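Local coordinates for protein aminoglycoside N(3)-acetyltransferase, AAC(3)-IVa (Escherichia coli, PDB 6MN3) that probably confers resistance to 2-deoxystreptamine antibiotics such as gentamicin and apramycin by transferring an acetyl group from acetyl-CoA to their 3-amino group, at residues Gln4-Lys9 / Val36-Asp41; Met62-Gly67 / Ala105-Gly110; Glu137-Val142 / Arg222-Val227; Gln141-Gly146 / Ala216-Ile221. One frame throughout, in Å; residues are numbered along the deposited sequence.

Contact 1: residues Gln4-Lys9 / Val36-Asp41; sequences QYEWRK and VRPLED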
loop_
_atom_site.group_PDB
_atom_site.type_symbol
_atom_site.label_atom_id
_atom_site.label_comp_id
_atom_site.label_asym_id
_atom_site.label_seq_id
_atom_site.Cartn_x
_atom_site.Cartn_y
_atom_site.Cartn_z
ATOM N N GLN A 4 -21.264 16.990 10.053
ATOM C CA GLN A 4 -20.122 16.217 10.510
ATOM C C GLN A 4 -18.966 17.136 10.886
ATOM O O GLN A 4 -18.787 18.215 10.317
ATOM C CB GLN A 4 -19.682 15.229 9.431
ATOM C CG GLN A 4 -20.778 14.273 8.990
ATOM C CD GLN A 4 -20.281 12.850 8.824
ATOM O OE1 GLN A 4 -20.793 11.925 9.456
ATOM N NE2 GLN A 4 -19.282 12.666 7.967
ATOM N N TYR A 5 -18.171 16.688 11.853
ATOM C CA TYR A 5 -17.090 17.497 12.398
ATOM C C TYR A 5 -15.905 17.542 11.439
ATOM O O TYR A 5 -15.449 16.505 10.949
ATOM C CB TYR A 5 -16.654 16.940 13.752
ATOM C CG TYR A 5 -15.527 17.707 14.401
ATOM C CD1 TYR A 5 -15.736 18.978 14.921
ATOM C CD2 TYR A 5 -14.254 17.162 14.498
ATOM C CE1 TYR A 5 -14.711 19.685 15.515
ATOM C CE2 TYR A 5 -13.222 17.860 15.093
ATOM C CZ TYR A 5 -13.456 19.121 15.600
ATOM O OH TYR A 5 -12.432 19.821 16.193
ATOM N N GLU A 6 -15.401 18.747 11.180
ATOM C CA GLU A 6 -14.200 18.936 10.372
ATOM C C GLU A 6 -12.984 18.843 11.289
ATOM O O GLU A 6 -12.766 19.714 12.139
ATOM C CB GLU A 6 -14.249 20.274 9.638
ATOM C CG GLU A 6 -15.463 20.425 8.726
ATOM C CD GLU A 6 -15.321 21.566 7.733
ATOM O OE1 GLU A 6 -14.210 22.125 7.620
ATOM O OE2 GLU A 6 -16.322 21.902 7.064
ATOM N N TRP A 7 -12.193 17.789 11.120
ATOM C CA TRP A 7 -11.085 17.513 12.025
ATOM C C TRP A 7 -9.920 18.466 11.782
ATOM O O TRP A 7 -9.531 18.719 10.639
ATOM C CB TRP A 7 -10.617 16.069 11.861
ATOM C CG TRP A 7 -11.609 15.073 12.352
ATOM C CD1 TRP A 7 -12.620 14.503 11.637
ATOM C CD2 TRP A 7 -11.692 14.523 13.672
ATOM N NE1 TRP A 7 -13.325 13.632 12.428
ATOM C CE2 TRP A 7 -12.777 13.626 13.682
ATOM C CE3 TRP A 7 -10.955 14.701 14.843
ATOM C CZ2 TRP A 7 -13.141 12.911 14.817
ATOM C CZ3 TRP A 7 -11.319 13.990 15.969
ATOM C CH2 TRP A 7 -12.399 13.107 15.949
ATOM N N ARG A 8 -9.362 18.988 12.869
ATOM C CA ARG A 8 -8.207 19.864 12.782
ATOM C C ARG A 8 -6.930 19.046 12.605
ATOM O O ARG A 8 -6.863 17.865 12.954
ATOM C CB ARG A 8 -8.100 20.739 14.028
ATOM C CG ARG A 8 -9.360 21.520 14.349
ATOM C CD ARG A 8 -9.455 22.777 13.513
ATOM N NE ARG A 8 -10.715 23.481 13.728
ATOM C CZ ARG A 8 -10.891 24.443 14.628
ATOM N NH1 ARG A 8 -9.883 24.824 15.401
ATOM N NH2 ARG A 8 -12.074 25.027 14.754
ATOM N N LYS A 9 -5.905 19.702 12.055
ATOM C CA LYS A 9 -4.639 19.022 11.791
ATOM C C LYS A 9 -4.025 18.472 13.075
ATOM O O LYS A 9 -3.585 17.317 13.118
ATOM C CB LYS A 9 -3.668 19.976 11.098
ATOM C CG LYS A 9 -3.739 19.935 9.582
ATOM C CD LYS A 9 -3.894 21.327 8.995
ATOM C CE LYS A 9 -2.768 22.251 9.440
ATOM N NZ LYS A 9 -2.913 23.621 8.873
ATOM N N VAL A 36 -11.844 9.532 5.391
ATOM C CA VAL A 36 -11.304 10.406 6.427
ATOM C C VAL A 36 -12.057 11.729 6.465
ATOM O O VAL A 36 -12.310 12.281 7.542
ATOM C CB VAL A 36 -9.798 10.617 6.195
ATOM C CG1 VAL A 36 -9.206 11.454 7.309
ATOM C CG2 VAL A 36 -9.088 9.279 6.089
ATOM N N ARG A 37 -12.426 12.254 5.294
ATOM C CA ARG A 37 -13.137 13.513 5.099
ATOM C C ARG A 37 -14.376 13.575 5.989
ATOM O O ARG A 37 -14.993 12.536 6.263
ATOM C CB ARG A 37 -13.495 13.657 3.612
ATOM C CG ARG A 37 -14.723 14.481 3.283
ATOM C CD ARG A 37 -14.809 14.774 1.796
ATOM N NE ARG A 37 -15.421 13.672 1.060
ATOM C CZ ARG A 37 -15.811 13.744 -0.209
ATOM N NH1 ARG A 37 -15.653 14.870 -0.893
ATOM N NH2 ARG A 37 -16.361 12.689 -0.795
ATOM N N PRO A 38 -14.773 14.767 6.473
ATOM C CA PRO A 38 -14.122 16.062 6.237
ATOM C C PRO A 38 -13.052 16.454 7.254
ATOM O O PRO A 38 -13.155 16.144 8.438
ATOM C CB PRO A 38 -15.294 17.044 6.293
ATOM C CG PRO A 38 -16.247 16.418 7.240
ATOM C CD PRO A 38 -16.115 14.929 7.061
ATOM N N LEU A 39 -12.020 17.135 6.760
ATOM C CA LEU A 39 -10.972 17.713 7.584
ATOM C C LEU A 39 -10.793 19.175 7.212
ATOM O O LEU A 39 -11.080 19.584 6.084
ATOM C CB LEU A 39 -9.629 16.996 7.402
ATOM C CG LEU A 39 -9.648 15.487 7.201
ATOM C CD1 LEU A 39 -8.313 15.023 6.651
ATOM C CD2 LEU A 39 -9.961 14.799 8.512
ATOM N N GLU A 40 -10.306 19.958 8.167
ATOM C CA GLU A 40 -9.842 21.296 7.843
ATOM C C GLU A 40 -8.515 21.199 7.101
ATOM O O GLU A 40 -7.595 20.507 7.549
ATOM C CB GLU A 40 -9.693 22.137 9.108
ATOM C CG GLU A 40 -9.562 23.623 8.838
ATOM C CD GLU A 40 -10.165 24.470 9.939
ATOM O OE1 GLU A 40 -9.502 24.647 10.982
ATOM O OE2 GLU A 40 -11.301 24.958 9.761
ATOM N N ASP A 41 -8.436 21.871 5.954
ATOM C CA ASP A 41 -7.298 21.956 5.034
ATOM C C ASP A 41 -7.185 20.729 4.129
ATOM O O ASP A 41 -6.210 20.633 3.369
ATOM C CB ASP A 41 -5.958 22.181 5.753
ATOM C CG ASP A 41 -5.842 23.575 6.342
ATOM O OD1 ASP A 41 -6.223 24.548 5.655
ATOM O OD2 ASP A 41 -5.379 23.701 7.493
HETATM O O HOH W 1 -6.566 22.547 10.508
#

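Contact 2: residues Met62-Gly67 / Ala105-Gly110; sequences MPSWSG and AFAAAG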
loop_
_atom_site.group_PDB
_atom_site.type_symbol
_atom_site.label_atom_id
_atom_site.label_comp_id
_atom_site.label_asym_id
_atom_site.label_seq_id
_atom_site.Cartn_x
_atom_site.Cartn_y
_atom_site.Cartn_z
ATOM N N MET A 62 3.835 6.207 0.239
ATOM C CA MET A 62 2.511 5.963 -0.308
ATOM C C MET A 62 2.633 5.302 -1.671
ATOM O O MET A 62 3.595 5.557 -2.406
ATOM C CB MET A 62 1.701 7.259 -0.455
ATOM C CG MET A 62 1.349 7.932 0.848
ATOM S SD MET A 62 0.267 9.333 0.551
ATOM C CE MET A 62 0.471 10.246 2.076
ATOM N N PRO A 63 1.676 4.451 -2.034
ATOM C CA PRO A 63 1.633 3.947 -3.410
ATOM C C PRO A 63 1.402 5.095 -4.380
ATOM O O PRO A 63 0.785 6.108 -4.043
ATOM C CB PRO A 63 0.451 2.971 -3.397
ATOM C CG PRO A 63 -0.389 3.406 -2.244
ATOM C CD PRO A 63 0.573 3.921 -1.215
ATOM N N SER A 64 1.914 4.932 -5.600
ATOM C CA SER A 64 1.881 6.025 -6.562
ATOM C C SER A 64 2.001 5.525 -7.996
ATOM O O SER A 64 2.692 6.141 -8.813
ATOM C CB SER A 64 3.005 7.021 -6.257
ATOM O OG SER A 64 2.783 8.263 -6.899
ATOM N N TRP A 65 1.335 4.418 -8.317
ATOM C CA TRP A 65 1.408 3.866 -9.659
ATOM C C TRP A 65 0.254 4.379 -10.520
ATOM O O TRP A 65 -0.730 4.934 -10.026
ATOM C CB TRP A 65 1.415 2.337 -9.619
ATOM C CG TRP A 65 0.290 1.726 -8.850
ATOM C CD1 TRP A 65 -1.014 1.628 -9.241
ATOM C CD2 TRP A 65 0.372 1.110 -7.561
ATOM N NE1 TRP A 65 -1.751 0.995 -8.270
ATOM C CE2 TRP A 65 -0.924 0.666 -7.227
ATOM C CE3 TRP A 65 1.414 0.893 -6.654
ATOM C CZ2 TRP A 65 -1.204 0.020 -6.027
ATOM C CZ3 TRP A 65 1.134 0.252 -5.462
ATOM C CH2 TRP A 65 -0.164 -0.178 -5.159
ATOM N N SER A 66 0.388 4.176 -11.833
ATOM C CA SER A 66 -0.529 4.747 -12.813
ATOM C C SER A 66 -1.651 3.796 -13.207
ATOM O O SER A 66 -2.787 4.237 -13.418
ATOM C CB SER A 66 0.240 5.165 -14.068
ATOM O OG SER A 66 0.982 6.348 -13.845
ATOM N N GLY A 67 -1.357 2.503 -13.326
ATOM C CA GLY A 67 -2.327 1.541 -13.797
ATOM C C GLY A 67 -2.483 1.471 -15.299
ATOM O O GLY A 67 -3.148 0.551 -15.792
ATOM N N ALA A 105 5.099 2.618 -9.307
ATOM C CA ALA A 105 5.889 3.501 -8.468
ATOM C C ALA A 105 5.255 3.703 -7.093
ATOM O O ALA A 105 4.058 3.489 -6.881
ATOM C CB ALA A 105 6.073 4.858 -9.148
ATOM N N PHE A 106 6.097 4.119 -6.154
ATOM C CA PHE A 106 5.694 4.619 -4.850
ATOM C C PHE A 106 6.215 6.042 -4.695
ATOM O O PHE A 106 7.022 6.525 -5.494
ATOM C CB PHE A 106 6.232 3.730 -3.720
ATOM C CG PHE A 106 5.419 2.490 -3.475
ATOM C CD1 PHE A 106 4.669 2.355 -2.319
ATOM C CD2 PHE A 106 5.415 1.452 -4.393
ATOM C CE1 PHE A 106 3.924 1.213 -2.086
ATOM C CE2 PHE A 106 4.671 0.308 -4.166
ATOM C CZ PHE A 106 3.925 0.189 -3.010
ATOM N N ALA A 107 5.747 6.720 -3.653
ATOM C CA ALA A 107 6.224 8.053 -3.317
ATOM C C ALA A 107 6.663 8.067 -1.863
ATOM O O ALA A 107 6.005 7.472 -1.004
ATOM C CB ALA A 107 5.147 9.117 -3.558
ATOM N N ALA A 108 7.777 8.740 -1.588
ATOM C CA ALA A 108 8.335 8.748 -0.246
ATOM C C ALA A 108 8.969 10.101 0.045
ATOM O O ALA A 108 9.605 10.699 -0.827
ATOM C CB ALA A 108 9.365 7.626 -0.067
ATOM N N ALA A 109 8.786 10.574 1.277
ATOM C CA ALA A 109 9.354 11.838 1.733
ATOM C C ALA A 109 9.887 11.646 3.142
ATOM O O ALA A 109 9.137 11.253 4.041
ATOM C CB ALA A 109 8.314 12.963 1.698
ATOM N N GLY A 110 11.175 11.922 3.332
ATOM C CA GLY A 110 11.825 11.723 4.605
ATOM C C GLY A 110 13.263 11.280 4.427
ATOM O O GLY A 110 13.739 11.084 3.305
#

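Contact 3: residues Glu137-Val142 / Arg222-Val227; sequences ELDGQV and RSRDIV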
loop_
_atom_site.group_PDB
_atom_site.type_symbol
_atom_site.label_atom_id
_atom_site.label_comp_id
_atom_site.label_asym_id
_atom_site.label_seq_id
_atom_site.Cartn_x
_atom_site.Cartn_y
_atom_site.Cartn_z
ATOM N N GLU A 137 12.047 -4.245 5.091
ATOM C CA GLU A 137 13.392 -4.420 5.628
ATOM C C GLU A 137 13.794 -3.289 6.566
ATOM O O GLU A 137 14.731 -3.459 7.352
ATOM C CB GLU A 137 14.401 -4.558 4.483
ATOM C CG GLU A 137 15.204 -3.307 4.173
ATOM C CD GLU A 137 16.267 -3.549 3.115
ATOM O OE1 GLU A 137 16.786 -4.684 3.037
ATOM O OE2 GLU A 137 16.582 -2.606 2.359
ATOM N N LEU A 138 13.106 -2.150 6.513
ATOM C CA LEU A 138 13.358 -1.043 7.424
ATOM C C LEU A 138 12.411 -1.045 8.619
ATOM O O LEU A 138 12.320 -0.036 9.325
ATOM C CB LEU A 138 13.265 0.289 6.676
ATOM C CG LEU A 138 14.477 0.638 5.809
ATOM C CD1 LEU A 138 14.056 1.432 4.588
ATOM C CD2 LEU A 138 15.516 1.403 6.613
ATOM N N ASP A 139 11.707 -2.155 8.853
ATOM C CA ASP A 139 10.807 -2.311 9.998
ATOM C C ASP A 139 9.688 -1.272 9.979
ATOM O O ASP A 139 9.286 -0.741 11.017
ATOM C CB ASP A 139 11.579 -2.259 11.319
ATOM C CG ASP A 139 10.889 -3.032 12.425
ATOM O OD1 ASP A 139 9.958 -3.805 12.117
ATOM O OD2 ASP A 139 11.279 -2.869 13.601
ATOM N N GLY A 140 9.167 -0.992 8.793
ATOM C CA GLY A 140 8.149 0.026 8.654
ATOM C C GLY A 140 6.801 -0.400 9.204
ATOM O O GLY A 140 6.536 -1.567 9.499
ATOM N N GLN A 141 5.930 0.594 9.352
ATOM C CA GLN A 141 4.543 0.393 9.731
ATOM C C GLN A 141 3.650 0.608 8.517
ATOM O O GLN A 141 3.933 1.450 7.659
ATOM C CB GLN A 141 4.127 1.350 10.851
ATOM C CG GLN A 141 4.712 1.033 12.214
ATOM C CD GLN A 141 4.309 2.054 13.262
ATOM O OE1 GLN A 141 4.599 3.244 13.129
ATOM N NE2 GLN A 141 3.629 1.596 14.306
ATOM N N VAL A 142 2.568 -0.160 8.450
ATOM C CA VAL A 142 1.588 -0.049 7.375
ATOM C C VAL A 142 0.297 0.488 7.975
ATOM O O VAL A 142 -0.274 -0.119 8.890
ATOM C CB VAL A 142 1.353 -1.394 6.671
ATOM C CG1 VAL A 142 0.300 -1.241 5.585
ATOM C CG2 VAL A 142 2.655 -1.917 6.080
ATOM N N ARG A 222 2.574 -3.591 11.879
ATOM C CA ARG A 222 3.974 -3.635 11.480
ATOM C C ARG A 222 4.124 -4.445 10.199
ATOM O O ARG A 222 3.543 -5.526 10.064
ATOM C CB ARG A 222 4.824 -4.243 12.591
ATOM C CG ARG A 222 5.240 -3.260 13.671
ATOM C CD ARG A 222 5.837 -3.987 14.867
ATOM N NE ARG A 222 6.630 -5.145 14.463
ATOM C CZ ARG A 222 7.934 -5.106 14.213
ATOM N NH1 ARG A 222 8.598 -3.964 14.328
ATOM N NH2 ARG A 222 8.574 -6.208 13.849
ATOM N N SER A 223 4.904 -3.914 9.254
ATOM C CA SER A 223 5.102 -4.604 7.983
ATOM C C SER A 223 5.644 -6.014 8.191
ATOM O O SER A 223 5.248 -6.949 7.487
ATOM C CB SER A 223 6.040 -3.798 7.088
ATOM O OG SER A 223 6.404 -4.541 5.938
ATOM N N ARG A 224 6.549 -6.186 9.157
ATOM C CA ARG A 224 7.090 -7.515 9.427
ATOM C C ARG A 224 6.018 -8.464 9.948
ATOM O O ARG A 224 6.054 -9.663 9.648
ATOM C CB ARG A 224 8.248 -7.421 10.421
ATOM C CG ARG A 224 9.409 -6.566 9.940
ATOM C CD ARG A 224 10.582 -7.420 9.492
ATOM N NE ARG A 224 11.758 -6.613 9.177
ATOM C CZ ARG A 224 12.647 -6.202 10.078
ATOM N NH1 ARG A 224 12.499 -6.521 11.356
ATOM N NH2 ARG A 224 13.686 -5.471 9.698
ATOM N N ASP A 225 5.057 -7.953 10.723
ATOM C CA ASP A 225 3.973 -8.806 11.198
ATOM C C ASP A 225 3.042 -9.208 10.060
ATOM O O ASP A 225 2.523 -10.329 10.053
ATOM C CB ASP A 225 3.193 -8.097 12.305
ATOM C CG ASP A 225 3.960 -8.041 13.611
ATOM O OD1 ASP A 225 4.822 -8.918 13.835
ATOM O OD2 ASP A 225 3.698 -7.122 14.417
ATOM N N ILE A 226 2.822 -8.312 9.095
ATOM C CA ILE A 226 1.985 -8.643 7.943
ATOM C C ILE A 226 2.607 -9.785 7.150
ATOM O O ILE A 226 1.925 -10.738 6.757
ATOM C CB ILE A 226 1.774 -7.400 7.060
ATOM C CG1 ILE A 226 0.993 -6.329 7.814
ATOM C CG2 ILE A 226 1.058 -7.774 5.771
ATOM C CD1 ILE A 226 0.940 -5.009 7.095
ATOM N N VAL A 227 3.914 -9.702 6.904
ATOM C CA VAL A 227 4.585 -10.711 6.091
ATOM C C VAL A 227 4.683 -12.031 6.849
ATOM O O VAL A 227 4.371 -13.097 6.309
ATOM C CB VAL A 227 5.970 -10.204 5.651
ATOM C CG1 VAL A 227 6.820 -11.350 5.121
ATOM C CG2 VAL A 227 5.817 -9.120 4.597
HETATM O O HOH W 2 7.713 -3.901 10.306
#

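Contact 4: residues Gln141-Gly146 / Ala216-Ile221; sequences QVLLLG and AFARLI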
loop_
_atom_site.group_PDB
_atom_site.type_symbol
_atom_site.label_atom_id
_atom_site.label_comp_id
_atom_site.label_asym_id
_atom_site.label_seq_id
_atom_site.Cartn_x
_atom_site.Cartn_y
_atom_site.Cartn_z
ATOM N N GLN A 141 5.930 0.594 9.352
ATOM C CA GLN A 141 4.543 0.393 9.731
ATOM C C GLN A 141 3.650 0.608 8.517
ATOM O O GLN A 141 3.933 1.450 7.659
ATOM C CB GLN A 141 4.127 1.350 10.851
ATOM C CG GLN A 141 4.712 1.033 12.214
ATOM C CD GLN A 141 4.309 2.054 13.262
ATOM O OE1 GLN A 141 4.599 3.244 13.129
ATOM N NE2 GLN A 141 3.629 1.596 14.306
ATOM N N VAL A 142 2.568 -0.160 8.450
ATOM C CA VAL A 142 1.588 -0.049 7.375
ATOM C C VAL A 142 0.297 0.488 7.975
ATOM O O VAL A 142 -0.274 -0.119 8.890
ATOM C CB VAL A 142 1.353 -1.394 6.671
ATOM C CG1 VAL A 142 0.300 -1.241 5.585
ATOM C CG2 VAL A 142 2.655 -1.917 6.080
ATOM N N LEU A 143 -0.156 1.624 7.463
ATOM C CA LEU A 143 -1.364 2.281 7.942
ATOM C C LEU A 143 -2.451 2.100 6.891
ATOM O O LEU A 143 -2.328 2.603 5.769
ATOM C CB LEU A 143 -1.105 3.758 8.221
ATOM C CG LEU A 143 -2.331 4.587 8.607
ATOM C CD1 LEU A 143 -3.011 3.987 9.826
ATOM C CD2 LEU A 143 -1.945 6.039 8.860
ATOM N N LEU A 144 -3.502 1.371 7.249
ATOM C CA LEU A 144 -4.681 1.227 6.403
ATOM C C LEU A 144 -5.683 2.294 6.826
ATOM O O LEU A 144 -6.299 2.191 7.893
ATOM C CB LEU A 144 -5.270 -0.175 6.525
ATOM C CG LEU A 144 -4.332 -1.336 6.187
ATOM C CD1 LEU A 144 -5.115 -2.635 6.088
ATOM C CD2 LEU A 144 -3.575 -1.065 4.895
ATOM N N LEU A 145 -5.843 3.318 5.995
ATOM C CA LEU A 145 -6.579 4.529 6.348
ATOM C C LEU A 145 -7.898 4.550 5.579
ATOM O O LEU A 145 -7.968 5.021 4.443
ATOM C CB LEU A 145 -5.732 5.762 6.048
ATOM C CG LEU A 145 -6.198 7.074 6.665
ATOM C CD1 LEU A 145 -6.599 6.843 8.105
ATOM C CD2 LEU A 145 -5.100 8.120 6.569
ATOM N N GLY A 146 -8.952 4.044 6.215
ATOM C CA GLY A 146 -10.248 4.003 5.570
ATOM C C GLY A 146 -10.368 2.984 4.463
ATOM O O GLY A 146 -11.281 3.085 3.638
ATOM N N ALA A 216 -12.371 8.068 9.722
ATOM C CA ALA A 216 -12.077 6.773 9.131
ATOM C C ALA A 216 -11.719 5.739 10.188
ATOM O O ALA A 216 -11.071 6.050 11.192
ATOM C CB ALA A 216 -10.929 6.891 8.129
ATOM N N PHE A 217 -12.160 4.508 9.953
ATOM C CA PHE A 217 -11.627 3.354 10.662
ATOM C C PHE A 217 -10.207 3.094 10.168
ATOM O O PHE A 217 -9.996 2.826 8.981
ATOM C CB PHE A 217 -12.531 2.144 10.421
ATOM C CG PHE A 217 -12.066 0.882 11.091
ATOM C CD1 PHE A 217 -11.714 -0.228 10.339
ATOM C CD2 PHE A 217 -12.000 0.796 12.472
ATOM C CE1 PHE A 217 -11.291 -1.394 10.952
ATOM C CE2 PHE A 217 -11.580 -0.369 13.090
ATOM C CZ PHE A 217 -11.225 -1.464 12.327
ATOM N N ALA A 218 -9.230 3.201 11.063
ATOM C CA ALA A 218 -7.828 3.067 10.698
ATOM C C ALA A 218 -7.238 1.810 11.315
ATOM O O ALA A 218 -7.552 1.458 12.457
ATOM C CB ALA A 218 -7.022 4.289 11.141
ATOM N N ARG A 219 -6.377 1.137 10.555
ATOM C CA ARG A 219 -5.701 -0.068 11.010
ATOM C C ARG A 219 -4.207 0.105 10.811
ATOM O O ARG A 219 -3.768 0.557 9.749
ATOM C CB ARG A 219 -6.207 -1.304 10.262
ATOM C CG ARG A 219 -7.482 -1.876 10.854
ATOM C CD ARG A 219 -8.121 -2.893 9.934
ATOM N NE ARG A 219 -8.874 -2.264 8.858
ATOM C CZ ARG A 219 -9.889 -2.840 8.223
ATOM N NH1 ARG A 219 -10.277 -4.062 8.563
ATOM N NH2 ARG A 219 -10.519 -2.193 7.254
ATOM N N LEU A 220 -3.431 -0.252 11.832
ATOM C CA LEU A 220 -1.986 -0.056 11.828
ATOM C C LEU A 220 -1.308 -1.360 12.217
ATOM O O LEU A 220 -1.543 -1.881 13.311
ATOM C CB LEU A 220 -1.590 1.067 12.787
ATOM C CG LEU A 220 -0.093 1.330 12.940
ATOM C CD1 LEU A 220 0.494 1.870 11.647
ATOM C CD2 LEU A 220 0.140 2.289 14.086
ATOM N N ILE A 221 -0.472 -1.885 11.321
ATOM C CA ILE A 221 0.215 -3.156 11.515
ATOM C C ILE A 221 1.670 -2.988 11.107
ATOM O O ILE A 221 1.971 -2.325 10.108
ATOM C CB ILE A 221 -0.429 -4.301 10.699
ATOM C CG1 ILE A 221 -1.960 -4.220 10.725
ATOM C CG2 ILE A 221 0.040 -5.650 11.213
ATOM C CD1 ILE A 221 -2.562 -3.574 9.488
#

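Contact 1: residues Gln4-Lys9 / Val36-Asp41
W7 and L39 meet through a single backbone bridge that ties the N-terminal segment Q4-K9 to the segment V36-D41, which leaves helix 33-36. W7 N donates to P38 O, which also lies at the edge of the indole, and E40 N returns a shorter bond of 2.9 Å to W7 O. Beside this bridge W7 CB packs on L39 CD2 at 3.6 Å, so the branched leucine supplies an apolar partner for the root of the indole. P38, which follows a cis peptide bond, offers its ring to Q4 and E6, with P38 CB 4.2 Å from E6 CG.

Further along, charge takes over. K9 NZ reaches D41 OD2 at 2.8 Å, approaching from above the carboxylate plane; the lysine chain bends at both chi2 (129°) and chi3 (57°) to bring its amine there. R8 and E40 run side by side in the same direction, and R8 NE lies 3.2 Å from E40 OE1. That oxygen stands well out of the guanidinium plane, so the attraction is one of charge alone.

Behind the first shell, Y5 CD2 sits over the indole of W7, and Y5 OH is hydrogen-bonded to E11. H215 meets the W7 ring edge-to-face, while L12 of helix 9-19 touches both W7 and L39. The chemistry implies a surface junction fixed by two backbone bonds, with ion pairs at one end: K9-D41 is the close one, and R8-E40, with E40 poorly ordered, is probably less firmly fixed.

Contact 2: residues Met62-Gly67 / Ala105-Gly110
M62 and A107 face each other as an antiparallel hydrogen-bonded pair: M62 N donates to A107 O at 2.8 Å, in the carbonyl plane, and A107 N to M62 O at 2.7 Å, nearly along the C=O axis. One step on, P63 lacks an N-H but stands opposite F106 in a non-hydrogen-bonded pair, a place where proline costs the ladder no bond. S64 N then reaches A105 O at 2.9 Å with a more bent N-H...O angle of 134°.

The aromatic packing lies beside this ladder. P63 CA sits over one face of the F106 ring, a CH-pi contact 4.0 Å from the ring centroid. W65 turns its six-membered edge toward the same phenyl group in an offset edge-to-face pair, with planes at 71° and W65 CZ3 3.7 Å from F106 CZ. The indole is brought there by a chi1 of 53°, which sets CG between the backbone N and the carbonyl carbon. S64 CB and A107 CB touch at 4.0 Å, small side chains suited to close strands, while S64 OG is hydrogen-bonded to R99.

Helices cover the sheet beyond: M62 and A107 meet F91 of helix 86-91, and F106 meets I117 of helix 113-117. This is the pairing of strands 59-63 and 106-109 in the central mixed sheet of the antibiotic N-acetyltransferase fold, and the W65 side chain lies near, without touching, residues arranged like a Cys-His-Glu triad.

Contact 3: residues Glu137-Val142 / Arg222-Val227
A Schellman motif with D139 at its C-prime position ends helix 131-137, and the turn it makes docks on the start of helix 223-236 through a salt-bridge network. D139, at positive phi, carries CG anti to its own N (chi1 -153°), and this swings the carboxylate toward two arginines. R222 NH1 is 2.6 Å from D139 OD1 and makes a weak hydrogen bond to D139 OD2, the carboxylate and guanidinium planes standing 80° apart; R222 NE also pairs with D225 OD2. R224 instead stacks its guanidinium almost parallel to the carboxylate, only 9° apart, with D139 OD1 over one face; the ion pair to R224 NH1 is long. R224 NH2 also donates to E137 O at 3.3 Å, from above the carbonyl plane, and R224 NE bonds to H136 O. The long R224 side chain thus serves both the acid and the carbonyls that end helix 131-137.

Backbone atoms and a water complete the join. S223 N donates to G140 O at 2.9 Å. Water 2 donates to D139 OD1 and G140 O and accepts from R224 N. R222, the N-cap of helix 223-236, faces Q141 in a non-hydrogen-bonded antiparallel pair that extends the ladder of strands 141-145 and 216-222.

Deeper in, V142 CB meets I226 CD1 at 3.7 Å, two branched side chains crossing at about a right angle. Both touch T154 of helix 154-161, so strand 141-145 and helices 131-137, 154-161 and 223-236 converge here.

Contact 4: residues Gln141-Gly146 / Ala216-Ile221
L143, L145 and A218 form the apolar centre on one face of this strand pair: L145 CD1 lies 4.0 Å from A218 CB, and L143 CD1 approaches the same methyl at 4.2 Å. Alanine is short enough to let both leucines reach across. L143 and L220 each hold CG anti to the backbone N (chi1 175° and 177°), which leans their branches toward the opposite strand, and L220 CD1 lies against L143 CB. L16 and L19 of helix 9-19 cover this face. On the other face L144 CB packs on R219 CB at 4.0 Å.

The backbones are joined by paired bonds of V142 with I221 and of L144 with R219, the shortest being L144 N to R219 O at 2.6 Å. G146 N to F217 O closes the ladder at 3.2 Å, where positive phi favours glycine.

At the polar edges, Q141 NE2 passes 3.6 Å from L220 CD2 while its amide is hydrogen-bonded to T22 and G20. The guanidinium of R219 has F217 CE1 over its centre and forms a salt bridge with D199. Running at 166°, strands 141-145 and 216-221 make a regular antiparallel ladder inside the mixed sheet of this alpha/beta fold.

Overall arrangement
From the N terminus, contact 1 closes the first loop, bringing the chain ahead of helix 9-19 against the loop between helices 33-36 and 42-54, at the surface. Contact 2 follows in series and joins two strands toward one side of the mixed sheet. Contacts 3 and 4 both use strand 141-145, sharing Q141 and V142. The loop of contact 4 nests inside that of contact 3, which begins earlier, at the end of helix 131-137, and ends later, where strand 216-222 runs into helix 223-236. These two touch through I226 and I221, and contact 4 also meets contact 1 where V36 packs on A216 and L145. Contact 2 touches none of the others, yet the sheet connects it with contacts 3 and 4.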